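Local coordinates for Bd0816 (Bdellovibrio bacteriovorus HD100, PDB 5CER), which probably acts as a serine-type D-Ala-D-Ala carboxypeptidase of the peptidase S13 family, cleaving the terminal D-alanine from peptidoglycan stem peptides, at residues V4-H9 against K27-A32; G258-P263 against T323-K328; S304-F309 against A319-V324; I345-D350 against S362-N367. The protein carries 2 engineered substitutions. One frame throughout, in Å; residues are numbered along the deposited sequence.

All four contacts reach the same antiparallel sheet. Contacts 1 and 4 meet on the neighbouring strands 3-11 and 339-348, their centres about 10 Å apart, with Asn5 N bonded to Leu346 O at 2.9 Å. Contacts 2 and 3 share Thr323 and Val324 at the end of strand 317-324, centres about 18 Å apart, and the hairpin of contact 2 bonds to the strand of contact 4. Contact 3 contains the Lys-Thr-Gly motif that lines the active site in this family; the centres of contacts 3 and 4 lie about 12 Å apart. Contact 1 approaches the same region, because Ala32 CB packs 3.5 Å from Thr323 N.

Contact 1: residues V4-H9 against K27-A32; sequences VNSVCH and KKFPLA
Asn5 and Phe29 mark the nearest approach of the two backbones, with 7.3 Å between Asn5 CA and Phe29 CA. The segments do not pair as strands: 4-9 is part of strand 3-11, whereas 27-32 is mostly loop, with a short strand at 29-30. At the point of contact strand 3-11 carries a classic beta bulge, in which Asn5 and Ser6 both face Leu346, and Asn5 takes a turned conformation (psi -49°). Both bulge side chains leave the backbone toward Phe29. With CG beside the backbone N (chi1 -76°), Asn5 carries its amide flat over the phenyl ring, the two planes only 4° apart. Its CB stands above the middle of that face, 3.5 Å from the Phe29 ring centroid in a CH-pi contact, and Asn5 CG lies 3.5 Å from Phe29 CD1. Lys27 CG covers the opposite face near the rim, which leaves the ring between an amide and an aliphatic chain. Ser6 CB approaches obliquely, 3.8 Å from Phe29 CE2. Two separate waters bridge the segments. One accepts from Asn5 ND2 at 3.0 Å and donates to Pro30 O; the other accepts from Ser6 OG and donates to Lys27 O at 2.8 Å. Asp24 O, weakly bonded, competes with that water for the single Ser6 hydroxyl proton. The bulge pairs with strand 339-348 through Leu346, while Ser6 and Cys8 rest on Cys270 of helix 270-286. On the other face of the strand, Val4 and Val7 touch Lys368 of helix 356-375.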
loop_
_atom_site.group_PDB
_atom_site.type_symbol
_atom_site.label_atom_id
_atom_site.label_comp_id
_atom_site.label_asym_id
_atom_site.label_seq_id
_atom_site.Cartn_x
_atom_site.Cartn_y
_atom_site.Cartn_z
ATOM N N VAL A 4 -3.224 -21.588 -5.336
ATOM C CA VAL A 4 -3.867 -21.325 -4.037
ATOM C C VAL A 4 -3.158 -22.126 -2.941
ATOM O O VAL A 4 -3.047 -23.309 -3.052
ATOM C CB VAL A 4 -5.355 -21.698 -4.055
ATOM C CG1 VAL A 4 -5.961 -21.541 -2.647
ATOM C CG2 VAL A 4 -6.119 -20.815 -5.047
ATOM N N ASN A 5 -2.600 -21.435 -1.958
ATOM C CA ASN A 5 -2.122 -22.056 -0.764
ATOM C C ASN A 5 -3.289 -22.369 0.113
ATOM O O ASN A 5 -3.451 -23.454 0.562
ATOM C CB ASN A 5 -1.108 -21.140 -0.051
ATOM C CG ASN A 5 0.287 -21.132 -0.733
ATOM O OD1 ASN A 5 0.694 -22.142 -1.296
ATOM N ND2 ASN A 5 1.018 -19.999 -0.649
ATOM N N SER A 6 -4.141 -21.398 0.320
ATOM C CA SER A 6 -5.155 -21.474 1.350
ATOM C C SER A 6 -6.167 -20.320 1.187
ATOM O O SER A 6 -5.785 -19.194 0.849
ATOM C CB SER A 6 -4.458 -21.299 2.690
ATOM O OG SER A 6 -5.338 -21.599 3.732
ATOM N N VAL A 7 -7.441 -20.606 1.458
ATOM C CA VAL A 7 -8.484 -19.602 1.553
ATOM C C VAL A 7 -9.333 -19.876 2.793
ATOM O O VAL A 7 -9.721 -21.009 3.028
ATOM C CB VAL A 7 -9.371 -19.621 0.280
ATOM C CG1 VAL A 7 -10.608 -18.721 0.425
ATOM C CG2 VAL A 7 -8.583 -19.153 -0.918
ATOM N N CYS A 8 -9.715 -18.825 3.523
ATOM C CA CYS A 8 -10.631 -18.931 4.637
ATOM C C CYS A 8 -11.693 -17.876 4.539
ATOM O O CYS A 8 -11.406 -16.750 4.175
ATOM C CB CYS A 8 -9.913 -18.630 5.925
ATOM S SG CYS A 8 -9.031 -20.038 6.501
ATOM N N HIS A 9 -12.883 -18.207 5.041
ATOM C CA HIS A 9 -13.844 -17.202 5.372
ATOM C C HIS A 9 -14.796 -17.590 6.479
ATOM O O HIS A 9 -15.073 -18.765 6.705
ATOM C CB HIS A 9 -14.574 -16.755 4.107
ATOM C CG HIS A 9 -14.998 -17.886 3.231
ATOM N ND1 HIS A 9 -14.359 -18.201 2.043
ATOM C CD2 HIS A 9 -16.004 -18.767 3.372
ATOM C CE1 HIS A 9 -14.940 -19.250 1.513
ATOM N NE2 HIS A 9 -15.945 -19.601 2.293
ATOM N N LYS A 27 -1.934 -24.728 7.986
ATOM C CA LYS A 27 -0.562 -24.736 7.510
ATOM C C LYS A 27 -0.052 -23.328 7.382
ATOM O O LYS A 27 -0.707 -22.455 6.795
ATOM C CB LYS A 27 -0.461 -25.462 6.166
ATOM C CG LYS A 27 0.987 -25.530 5.685
ATOM C CD LYS A 27 1.212 -26.373 4.438
ATOM C CE LYS A 27 2.641 -26.160 3.953
ATOM N NZ LYS A 27 2.883 -26.937 2.714
ATOM N N LYS A 28 1.138 -23.105 7.905
ATOM C CA LYS A 28 1.816 -21.816 7.766
ATOM C C LYS A 28 2.235 -21.545 6.345
ATOM O O LYS A 28 2.808 -22.381 5.681
ATOM C CB LYS A 28 3.044 -21.744 8.646
ATOM C CG LYS A 28 2.718 -21.778 10.116
ATOM C CD LYS A 28 3.965 -21.587 10.931
ATOM C CE LYS A 28 4.802 -22.835 10.953
ATOM N NZ LYS A 28 6.126 -22.514 11.535
ATOM N N PHE A 29 1.914 -20.341 5.881
ATOM C CA PHE A 29 2.339 -19.852 4.575
ATOM C C PHE A 29 2.890 -18.439 4.705
ATOM O O PHE A 29 2.471 -17.696 5.593
ATOM C CB PHE A 29 1.166 -19.864 3.555
ATOM C CG PHE A 29 0.668 -21.226 3.198
ATOM C CD1 PHE A 29 1.438 -22.082 2.398
ATOM C CD2 PHE A 29 -0.592 -21.666 3.616
ATOM C CE1 PHE A 29 0.954 -23.353 2.062
ATOM C CE2 PHE A 29 -1.078 -22.930 3.273
ATOM C CZ PHE A 29 -0.302 -23.773 2.506
ATOM N N PRO A 30 3.744 -18.036 3.778
ATOM C CA PRO A 30 4.134 -16.623 3.750
ATOM C C PRO A 30 2.965 -15.644 3.626
ATOM O O PRO A 30 2.100 -15.823 2.780
ATOM C CB PRO A 30 5.023 -16.516 2.500
ATOM C CG PRO A 30 5.436 -17.909 2.202
ATOM C CD PRO A 30 4.299 -18.785 2.634
ATOM N N LEU A 31 2.975 -14.620 4.471
ATOM C CA LEU A 31 1.897 -13.640 4.568
ATOM C C LEU A 31 2.106 -12.417 3.672
ATOM O O LEU A 31 1.109 -11.795 3.277
ATOM C CB LEU A 31 1.725 -13.130 6.012
ATOM C CG LEU A 31 1.401 -14.163 7.085
ATOM C CD1 LEU A 31 1.256 -13.500 8.449
ATOM C CD2 LEU A 31 0.139 -14.923 6.738
ATOM N N ALA A 32 3.363 -12.062 3.372
ATOM C CA ALA A 32 3.638 -10.779 2.779
ATOM C C ALA A 32 2.985 -9.705 3.664
ATOM O O ALA A 32 2.821 -9.937 4.874
ATOM C CB ALA A 32 3.121 -10.738 1.323
HETATM O O HOH W 1 1.094 -17.331 0.637
HETATM O O HOH W 2 -3.339 -21.786 6.032
#

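Contact 2: residues G258-P263 against T323-K328; sequences GTTAKP and TVNKAK
Thr260 meets Asn325 through a methyl that its first torsion (chi1 -56°) sets anti to the backbone N, while Asn325 swings CG beside its own N (chi1 -75°) to bring the amide nitrogen across. Thr260 CG2 and Asn325 ND2 come to 4.3 Å, a loose touch in a sparse contact. A second touch lies alongside: the ring of Pro263 meets the aliphatic part of Lys326, with Pro263 CG 4.4 Å from Lys326 CG. The 258-263 loop is braced from within by an ST motif, Lys262 N donating to Thr259 OG1 at 2.7 Å, and by Thr259 N bonding to Lys262 O. Facing it is a beta hairpin with a two-residue loop, whose type I turn from Val324 to Ala327 joins strands 317-324 and 327-336. Val324 N and Ala327 O close it at 3.0 Å, and Ala327 N bonds back to Val324 O. Asn325 and Lys326 are the two residues at the turn's corners, hence the ones offered to the loop. The amine of Lys326 forms salt bridges with Asp352 and Asp350. Thr260, at the exposed margin, also packs against an acidic side chain of a neighbouring subunit.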
loop_
_atom_site.group_PDB
_atom_site.type_symbol
_atom_site.label_atom_id
_atom_site.label_comp_id
_atom_site.label_asym_id
_atom_site.label_seq_id
_atom_site.Cartn_x
_atom_site.Cartn_y
_atom_site.Cartn_z
ATOM N N GLY A 258 15.491 -12.147 4.137
ATOM C CA GLY A 258 16.616 -12.913 3.648
ATOM C C GLY A 258 17.113 -12.335 2.328
ATOM O O GLY A 258 17.059 -11.144 2.131
ATOM N N THR A 259 17.562 -13.210 1.451
ATOM C CA THR A 259 17.976 -12.852 0.108
ATOM C C THR A 259 16.923 -13.069 -0.979
ATOM O O THR A 259 15.973 -13.822 -0.817
ATOM C CB THR A 259 19.294 -13.505 -0.359
ATOM O OG1 THR A 259 19.267 -14.941 -0.419
ATOM C CG2 THR A 259 20.424 -13.073 0.471
ATOM N N THR A 260 17.117 -12.380 -2.097
ATOM C CA THR A 260 16.377 -12.703 -3.335
ATOM C C THR A 260 16.393 -14.204 -3.660
ATOM O O THR A 260 15.367 -14.803 -3.924
ATOM C CB THR A 260 16.878 -11.850 -4.569
ATOM O OG1 THR A 260 16.793 -10.459 -4.256
ATOM C CG2 THR A 260 16.067 -12.109 -5.858
ATOM N N ALA A 261 17.580 -14.808 -3.620
ATOM C CA ALA A 261 17.737 -16.272 -3.813
ATOM C C ALA A 261 17.182 -17.129 -2.645
ATOM O O ALA A 261 16.617 -18.181 -2.884
ATOM C CB ALA A 261 19.197 -16.618 -4.065
ATOM N N LYS A 262 17.364 -16.662 -1.407
ATOM C CA LYS A 262 16.978 -17.392 -0.199
ATOM C C LYS A 262 16.065 -16.517 0.668
ATOM O O LYS A 262 16.489 -15.981 1.686
ATOM C CB LYS A 262 18.202 -17.768 0.620
ATOM C CG LYS A 262 19.076 -18.833 0.041
ATOM C CD LYS A 262 18.489 -20.208 0.247
ATOM C CE LYS A 262 19.412 -21.306 -0.289
ATOM N NZ LYS A 262 18.672 -22.298 -1.119
ATOM N N PRO A 263 14.802 -16.397 0.273
ATOM C CA PRO A 263 13.919 -15.497 1.024
ATOM C C PRO A 263 13.494 -16.041 2.386
ATOM O O PRO A 263 13.446 -17.247 2.587
ATOM C CB PRO A 263 12.722 -15.333 0.089
ATOM C CG PRO A 263 12.672 -16.645 -0.650
ATOM C CD PRO A 263 14.111 -17.041 -0.860
ATOM N N THR A 323 2.284 -8.536 -1.224
ATOM C CA THR A 323 3.070 -8.888 -2.389
ATOM C C THR A 323 4.529 -9.153 -2.023
ATOM O O THR A 323 5.204 -8.250 -1.500
ATOM C CB THR A 323 3.075 -7.727 -3.367
ATOM O OG1 THR A 323 1.735 -7.371 -3.699
ATOM C CG2 THR A 323 3.840 -8.117 -4.659
ATOM N N VAL A 324 4.990 -10.383 -2.210
ATOM C CA VAL A 324 6.437 -10.710 -2.168
ATOM C C VAL A 324 6.684 -11.636 -3.355
ATOM O O VAL A 324 5.740 -11.988 -4.038
ATOM C CB VAL A 324 6.942 -11.338 -0.844
ATOM C CG1 VAL A 324 6.783 -10.341 0.307
ATOM C CG2 VAL A 324 6.189 -12.590 -0.523
ATOM N N ASN A 325 7.963 -11.970 -3.610
ATOM C CA ASN A 325 8.303 -12.767 -4.776
ATOM C C ASN A 325 7.591 -14.129 -4.798
ATOM O O ASN A 325 7.188 -14.573 -5.870
ATOM C CB ASN A 325 9.797 -12.947 -4.888
ATOM C CG ASN A 325 10.507 -11.700 -5.375
ATOM O OD1 ASN A 325 9.892 -10.742 -5.831
ATOM N ND2 ASN A 325 11.821 -11.700 -5.259
ATOM N N LYS A 326 7.401 -14.726 -3.610
ATOM C CA LYS A 326 6.767 -16.031 -3.478
ATOM C C LYS A 326 5.271 -16.022 -3.113
ATOM O O LYS A 326 4.671 -17.101 -2.956
ATOM C CB LYS A 326 7.529 -16.909 -2.474
ATOM C CG LYS A 326 8.945 -17.183 -2.860
ATOM C CD LYS A 326 9.033 -17.815 -4.228
ATOM C CE LYS A 326 10.420 -18.291 -4.533
ATOM N NZ LYS A 326 10.535 -18.783 -5.930
ATOM N N ALA A 327 4.667 -14.847 -2.952
ATOM C CA ALA A 327 3.265 -14.810 -2.530
ATOM C C ALA A 327 2.498 -13.562 -2.947
ATOM O O ALA A 327 3.056 -12.467 -3.047
ATOM C CB ALA A 327 3.179 -15.016 -1.003
ATOM N N LYS A 328 1.194 -13.774 -3.132
ATOM C CA LYS A 328 0.232 -12.734 -3.335
ATOM C C LYS A 328 -0.910 -13.010 -2.399
ATOM O O LYS A 328 -1.518 -14.095 -2.454
ATOM C CB LYS A 328 -0.246 -12.744 -4.766
ATOM C CG LYS A 328 -0.922 -11.428 -5.192
ATOM C CD LYS A 328 0.137 -10.385 -5.482
ATOM C CE LYS A 328 -0.463 -9.072 -5.886
ATOM N NZ LYS A 328 -0.919 -8.353 -4.667
#

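Contact 3: residues S304-F309 against A319-V324; sequences STIDNF and AKTGTV
Thr305 and Thr321 join through their hydroxyls, Thr305 OG1 lying 2.8 Å from Thr321 OG1 in a hydrogen bond that either could donate. Each hydroxyl sits between its backbone N and carbonyl carbon (chi1 68° and 53°), and the side chains lie alongside, pointing opposite ways. The packed part lies next to this bond, where the branch methyls Ile306 CG2 and Thr321 CG2 are 3.5 Å apart. Ile306 reaches along the strand to Ala319, its CD1 3.7 Å from Ala319 O and more loosely 4.4 Å from Ala319 CB; Leu330 also touches Ala319 and Thr321. The looser side is wet: beside the direct hydroxyl bond, a water that accepts from Lys320 NZ at 3.0 Å lies 2.5 Å from Thr305 OG1, short enough to make that link doubtful. The Lys320 chain bends so that NZ donates to the carbonyl of the next residue, Thr321 O, at 2.7 Å; it also bonds to Ser214 OG. The loop is folded by an ST turn, Ile306 N donating to Ser304 OG. Lys320, Thr321 and Gly322 spell the KTG motif of penicillin-recognising serine enzymes; its lysine beside Ser214, probably the serine of the Ser-x-Asn motif, is consistent with their active site.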
loop_
_atom_site.group_PDB
_atom_site.type_symbol
_atom_site.label_atom_id
_atom_site.label_comp_id
_atom_site.label_asym_id
_atom_site.label_seq_id
_atom_site.Cartn_x
_atom_site.Cartn_y
_atom_site.Cartn_z
ATOM N N SER A 304 -4.371 4.319 -1.877
ATOM C CA SER A 304 -4.200 2.980 -1.256
ATOM C C SER A 304 -3.916 1.972 -2.334
ATOM O O SER A 304 -4.192 2.226 -3.523
ATOM C CB SER A 304 -5.449 2.557 -0.474
ATOM O OG SER A 304 -6.446 1.967 -1.312
ATOM N N THR A 305 -3.452 0.819 -1.924
ATOM C CA THR A 305 -3.207 -0.251 -2.880
ATOM C C THR A 305 -4.467 -0.940 -3.441
ATOM O O THR A 305 -4.319 -1.821 -4.290
ATOM C CB THR A 305 -2.333 -1.385 -2.286
ATOM O OG1 THR A 305 -3.076 -2.066 -1.275
ATOM C CG2 THR A 305 -0.987 -0.854 -1.764
ATOM N N ILE A 306 -5.667 -0.621 -2.943
ATOM C CA ILE A 306 -6.888 -1.178 -3.489
ATOM C C ILE A 306 -7.813 -0.102 -4.045
ATOM O O ILE A 306 -9.001 -0.333 -4.168
ATOM C CB ILE A 306 -7.615 -2.039 -2.477
ATOM C CG1 ILE A 306 -8.008 -1.233 -1.226
ATOM C CG2 ILE A 306 -6.746 -3.259 -2.122
ATOM C CD1 ILE A 306 -8.850 -2.001 -0.209
ATOM N N ASP A 307 -7.240 1.044 -4.413
ATOM C CA ASP A 307 -7.897 2.041 -5.214
ATOM C C ASP A 307 -8.579 1.464 -6.473
ATOM O O ASP A 307 -9.647 1.903 -6.855
ATOM C CB ASP A 307 -6.835 3.108 -5.609
ATOM C CG ASP A 307 -7.410 4.284 -6.443
ATOM O OD1 ASP A 307 -8.663 4.572 -6.376
ATOM O OD2 ASP A 307 -6.567 4.911 -7.165
ATOM N N ASN A 308 -7.937 0.500 -7.131
ATOM C CA ASN A 308 -8.410 -0.066 -8.411
ATOM C C ASN A 308 -8.728 -1.552 -8.328
ATOM O O ASN A 308 -8.552 -2.307 -9.285
ATOM C CB ASN A 308 -7.339 0.200 -9.456
ATOM C CG ASN A 308 -7.087 1.668 -9.633
ATOM O OD1 ASN A 308 -8.005 2.430 -9.796
ATOM N ND2 ASN A 308 -5.843 2.072 -9.526
ATOM N N PHE A 309 -9.215 -1.961 -7.164
ATOM C CA PHE A 309 -9.703 -3.307 -6.943
ATOM C C PHE A 309 -11.149 -3.278 -7.449
ATOM O O PHE A 309 -12.084 -3.110 -6.686
ATOM C CB PHE A 309 -9.657 -3.628 -5.449
ATOM C CG PHE A 309 -9.704 -5.066 -5.150
ATOM C CD1 PHE A 309 -10.884 -5.782 -5.261
ATOM C CD2 PHE A 309 -8.543 -5.729 -4.725
ATOM C CE1 PHE A 309 -10.911 -7.147 -4.957
ATOM C CE2 PHE A 309 -8.569 -7.078 -4.431
ATOM C CZ PHE A 309 -9.759 -7.792 -4.543
ATOM N N ALA A 319 -9.896 -4.274 3.178
ATOM C CA ALA A 319 -8.825 -5.251 3.003
ATOM C C ALA A 319 -7.445 -4.670 3.007
ATOM O O ALA A 319 -7.210 -3.448 2.787
ATOM C CB ALA A 319 -9.041 -6.010 1.710
ATOM N N LYS A 320 -6.514 -5.586 3.238
ATOM C CA LYS A 320 -5.049 -5.344 3.116
ATOM C C LYS A 320 -4.476 -6.328 2.090
ATOM O O LYS A 320 -4.801 -7.509 2.153
ATOM C CB LYS A 320 -4.398 -5.559 4.477
ATOM C CG LYS A 320 -2.903 -5.399 4.504
ATOM C CD LYS A 320 -2.490 -3.934 4.489
ATOM C CE LYS A 320 -1.034 -3.750 4.106
ATOM N NZ LYS A 320 -0.886 -3.910 2.638
ATOM N N THR A 321 -3.642 -5.803 1.185
ATOM C CA THR A 321 -2.957 -6.603 0.193
ATOM C C THR A 321 -1.600 -7.021 0.660
ATOM O O THR A 321 -1.021 -6.448 1.599
ATOM C CB THR A 321 -2.730 -5.814 -1.086
ATOM O OG1 THR A 321 -2.077 -4.592 -0.781
ATOM C CG2 THR A 321 -4.059 -5.540 -1.816
ATOM N N GLY A 322 -1.036 -7.974 -0.055
ATOM C CA GLY A 322 0.343 -8.379 0.168
ATOM C C GLY A 322 1.000 -8.884 -1.087
ATOM O O GLY A 322 0.374 -9.598 -1.898
ATOM N N THR A 323 2.284 -8.536 -1.224
ATOM C CA THR A 323 3.070 -8.888 -2.389
ATOM C C THR A 323 4.529 -9.153 -2.023
ATOM O O THR A 323 5.204 -8.250 -1.500
ATOM C CB THR A 323 3.075 -7.727 -3.367
ATOM O OG1 THR A 323 1.735 -7.371 -3.699
ATOM C CG2 THR A 323 3.840 -8.117 -4.659
ATOM N N VAL A 324 4.990 -10.383 -2.210
ATOM C CA VAL A 324 6.437 -10.710 -2.168
ATOM C C VAL A 324 6.684 -11.636 -3.355
ATOM O O VAL A 324 5.740 -11.988 -4.038
ATOM C CB VAL A 324 6.942 -11.338 -0.844
ATOM C CG1 VAL A 324 6.783 -10.341 0.307
ATOM C CG2 VAL A 324 6.189 -12.590 -0.523
HETATM O O HOH W 3 -2.940 -2.217 1.196
#

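Contact 4: residues I345-D350 against S362-N367; sequences ILLHTD and SQMIKN
Leu347 and Ile365 form the centre of this buried apolar contact, with Leu347 CG 3.8 Å from Ile365 CG1. That same CG1 serves a second strand residue, since Ile345 CG2 lies 4.0 Å from Ile365 CG1; Ile345 and Leu347 point to the same face of the sheet and take the isoleucine between them. The first torsion of Ile365 (chi1 -71°) sets CG1 anti to the carbonyl carbon and so turns it to the strand, where it runs alongside both partners. Met364 completes the first shell at the rim: its chain bends at chi3 (58°) and brings CE to 3.9 Å from Leu347 CD1, although this methionine is poorly ordered and its position less certain. Further out, Ile345 also packs on Ile369, Leu347 on Ala361, and Ile365 on Leu330. Just past the strand, His348 NE2 donates a weak bond to Asp350 OD1 at 2.9 Å. Asp350 N bonds to Asp357 OD2, and Thr349 packs on Asp357 and Ala361, which ties this end to helix 356-375. On the helix, Lys366 makes a cation-pi contact with Phe309 and a salt bridge to an acidic side chain of a neighbouring subunit. Strand 345-348 and helix 362-367 run nearly antiparallel (153°), axes 9.9 Å apart at closest. Helix 356-375 thus packs on one face of the sheet, while strand 339-348 pairs with strand 3-11 on one edge and strand 327-336 on the other.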
loop_
_atom_site.group_PDB
_atom_site.type_symbol
_atom_site.label_atom_id
_atom_site.label_comp_id
_atom_site.label_asym_id
_atom_site.label_seq_id
_atom_site.Cartn_x
_atom_site.Cartn_y
_atom_site.Cartn_z
ATOM N N ILE A 345 -6.937 -14.853 1.859
ATOM C CA ILE A 345 -6.592 -15.575 0.635
ATOM C C ILE A 345 -5.108 -15.514 0.442
ATOM O O ILE A 345 -4.503 -14.405 0.419
ATOM C CB ILE A 345 -7.262 -14.927 -0.572
ATOM C CG1 ILE A 345 -8.796 -15.027 -0.456
ATOM C CG2 ILE A 345 -6.840 -15.631 -1.851
ATOM C CD1 ILE A 345 -9.528 -14.059 -1.369
ATOM N N LEU A 346 -4.489 -16.669 0.363
ATOM C CA LEU A 346 -3.062 -16.759 0.249
ATOM C C LEU A 346 -2.723 -17.527 -1.042
ATOM O O LEU A 346 -3.065 -18.696 -1.167
ATOM C CB LEU A 346 -2.499 -17.469 1.507
ATOM C CG LEU A 346 -2.923 -16.744 2.858
ATOM C CD1 LEU A 346 -2.644 -17.473 4.145
ATOM C CD2 LEU A 346 -2.044 -15.519 2.940
ATOM N N LEU A 347 -2.009 -16.878 -1.952
ATOM C CA LEU A 347 -1.524 -17.502 -3.178
ATOM C C LEU A 347 0.018 -17.572 -3.231
ATOM O O LEU A 347 0.730 -16.717 -2.682
ATOM C CB LEU A 347 -1.986 -16.714 -4.421
ATOM C CG LEU A 347 -3.401 -16.415 -4.931
ATOM C CD1 LEU A 347 -3.629 -16.477 -6.432
ATOM C CD2 LEU A 347 -4.216 -17.440 -4.231
ATOM N N HIS A 348 0.533 -18.619 -3.883
ATOM C CA HIS A 348 1.951 -18.743 -4.195
ATOM C C HIS A 348 2.188 -18.107 -5.541
ATOM O O HIS A 348 1.303 -18.178 -6.436
ATOM C CB HIS A 348 2.362 -20.226 -4.216
ATOM C CG HIS A 348 3.801 -20.445 -4.605
ATOM N ND1 HIS A 348 4.837 -20.568 -3.698
ATOM C CD2 HIS A 348 4.376 -20.515 -5.828
ATOM C CE1 HIS A 348 5.975 -20.717 -4.348
ATOM N NE2 HIS A 348 5.726 -20.693 -5.640
ATOM N N THR A 349 3.363 -17.489 -5.691
ATOM C CA THR A 349 3.859 -16.994 -6.964
ATOM C C THR A 349 5.348 -17.325 -7.052
ATOM O O THR A 349 5.944 -17.671 -6.039
ATOM C CB THR A 349 3.684 -15.454 -7.136
ATOM O OG1 THR A 349 4.360 -14.711 -6.094
ATOM C CG2 THR A 349 2.209 -15.085 -7.187
ATOM N N ASP A 350 5.947 -17.174 -8.247
ATOM C CA ASP A 350 7.431 -17.269 -8.449
ATOM C C ASP A 350 7.935 -16.229 -9.448
ATOM O O ASP A 350 8.000 -16.477 -10.657
ATOM C CB ASP A 350 7.857 -18.667 -8.979
ATOM C CG ASP A 350 7.444 -19.831 -8.053
ATOM O OD1 ASP A 350 8.148 -20.036 -7.020
ATOM O OD2 ASP A 350 6.466 -20.529 -8.421
ATOM N N SER A 362 -3.000 -11.499 -8.963
ATOM C CA SER A 362 -3.866 -10.356 -8.632
ATOM C C SER A 362 -5.318 -10.524 -9.136
ATOM O O SER A 362 -6.276 -10.388 -8.347
ATOM C CB SER A 362 -3.211 -9.064 -9.197
ATOM O OG SER A 362 -3.901 -7.969 -8.677
ATOM N N GLN A 363 -5.504 -10.886 -10.414
ATOM C CA GLN A 363 -6.844 -11.058 -10.965
ATOM C C GLN A 363 -7.518 -12.354 -10.458
ATOM O O GLN A 363 -8.761 -12.400 -10.346
ATOM C CB GLN A 363 -6.842 -10.979 -12.474
ATOM C CG GLN A 363 -8.220 -10.675 -13.074
ATOM C CD GLN A 363 -8.787 -9.335 -12.629
ATOM O OE1 GLN A 363 -8.047 -8.342 -12.514
ATOM N NE2 GLN A 363 -10.087 -9.301 -12.327
ATOM N N MET A 364 -6.740 -13.386 -10.121
ATOM C CA MET A 364 -7.302 -14.588 -9.495
ATOM C C MET A 364 -7.912 -14.244 -8.142
ATOM O O MET A 364 -9.017 -14.642 -7.845
ATOM C CB MET A 364 -6.250 -15.674 -9.302
ATOM C CG MET A 364 -5.805 -16.361 -10.579
ATOM S SD MET A 364 -4.487 -17.593 -10.318
ATOM C CE MET A 364 -5.196 -18.742 -9.142
ATOM N N ILE A 365 -7.198 -13.471 -7.340
ATOM C CA ILE A 365 -7.685 -13.064 -6.028
ATOM C C ILE A 365 -8.968 -12.260 -6.181
ATOM O O ILE A 365 -9.942 -12.483 -5.462
ATOM C CB ILE A 365 -6.607 -12.279 -5.242
ATOM C CG1 ILE A 365 -5.487 -13.224 -4.797
ATOM C CG2 ILE A 365 -7.201 -11.592 -4.026
ATOM C CD1 ILE A 365 -4.283 -12.528 -4.197
ATOM N N LYS A 366 -8.961 -11.328 -7.121
ATOM C CA LYS A 366 -10.133 -10.456 -7.338
ATOM C C LYS A 366 -11.368 -11.243 -7.746
ATOM O O LYS A 366 -12.487 -10.952 -7.283
ATOM C CB LYS A 366 -9.831 -9.366 -8.388
ATOM C CG LYS A 366 -8.895 -8.286 -7.863
ATOM C CD LYS A 366 -8.460 -7.384 -8.990
ATOM C CE LYS A 366 -7.450 -6.357 -8.482
ATOM N NZ LYS A 366 -7.185 -5.318 -9.508
ATOM N N ASN A 367 -11.160 -12.204 -8.628
ATOM C CA ASN A 367 -12.250 -13.039 -9.066
ATOM C C ASN A 367 -12.745 -13.962 -7.965
ATOM O O ASN A 367 -13.943 -14.225 -7.868
ATOM C CB ASN A 367 -11.854 -13.808 -10.328
ATOM C CG ASN A 367 -11.689 -12.907 -11.547
ATOM O OD1 ASN A 367 -12.104 -11.712 -11.570
ATOM N ND2 ASN A 367 -11.132 -13.471 -12.576
#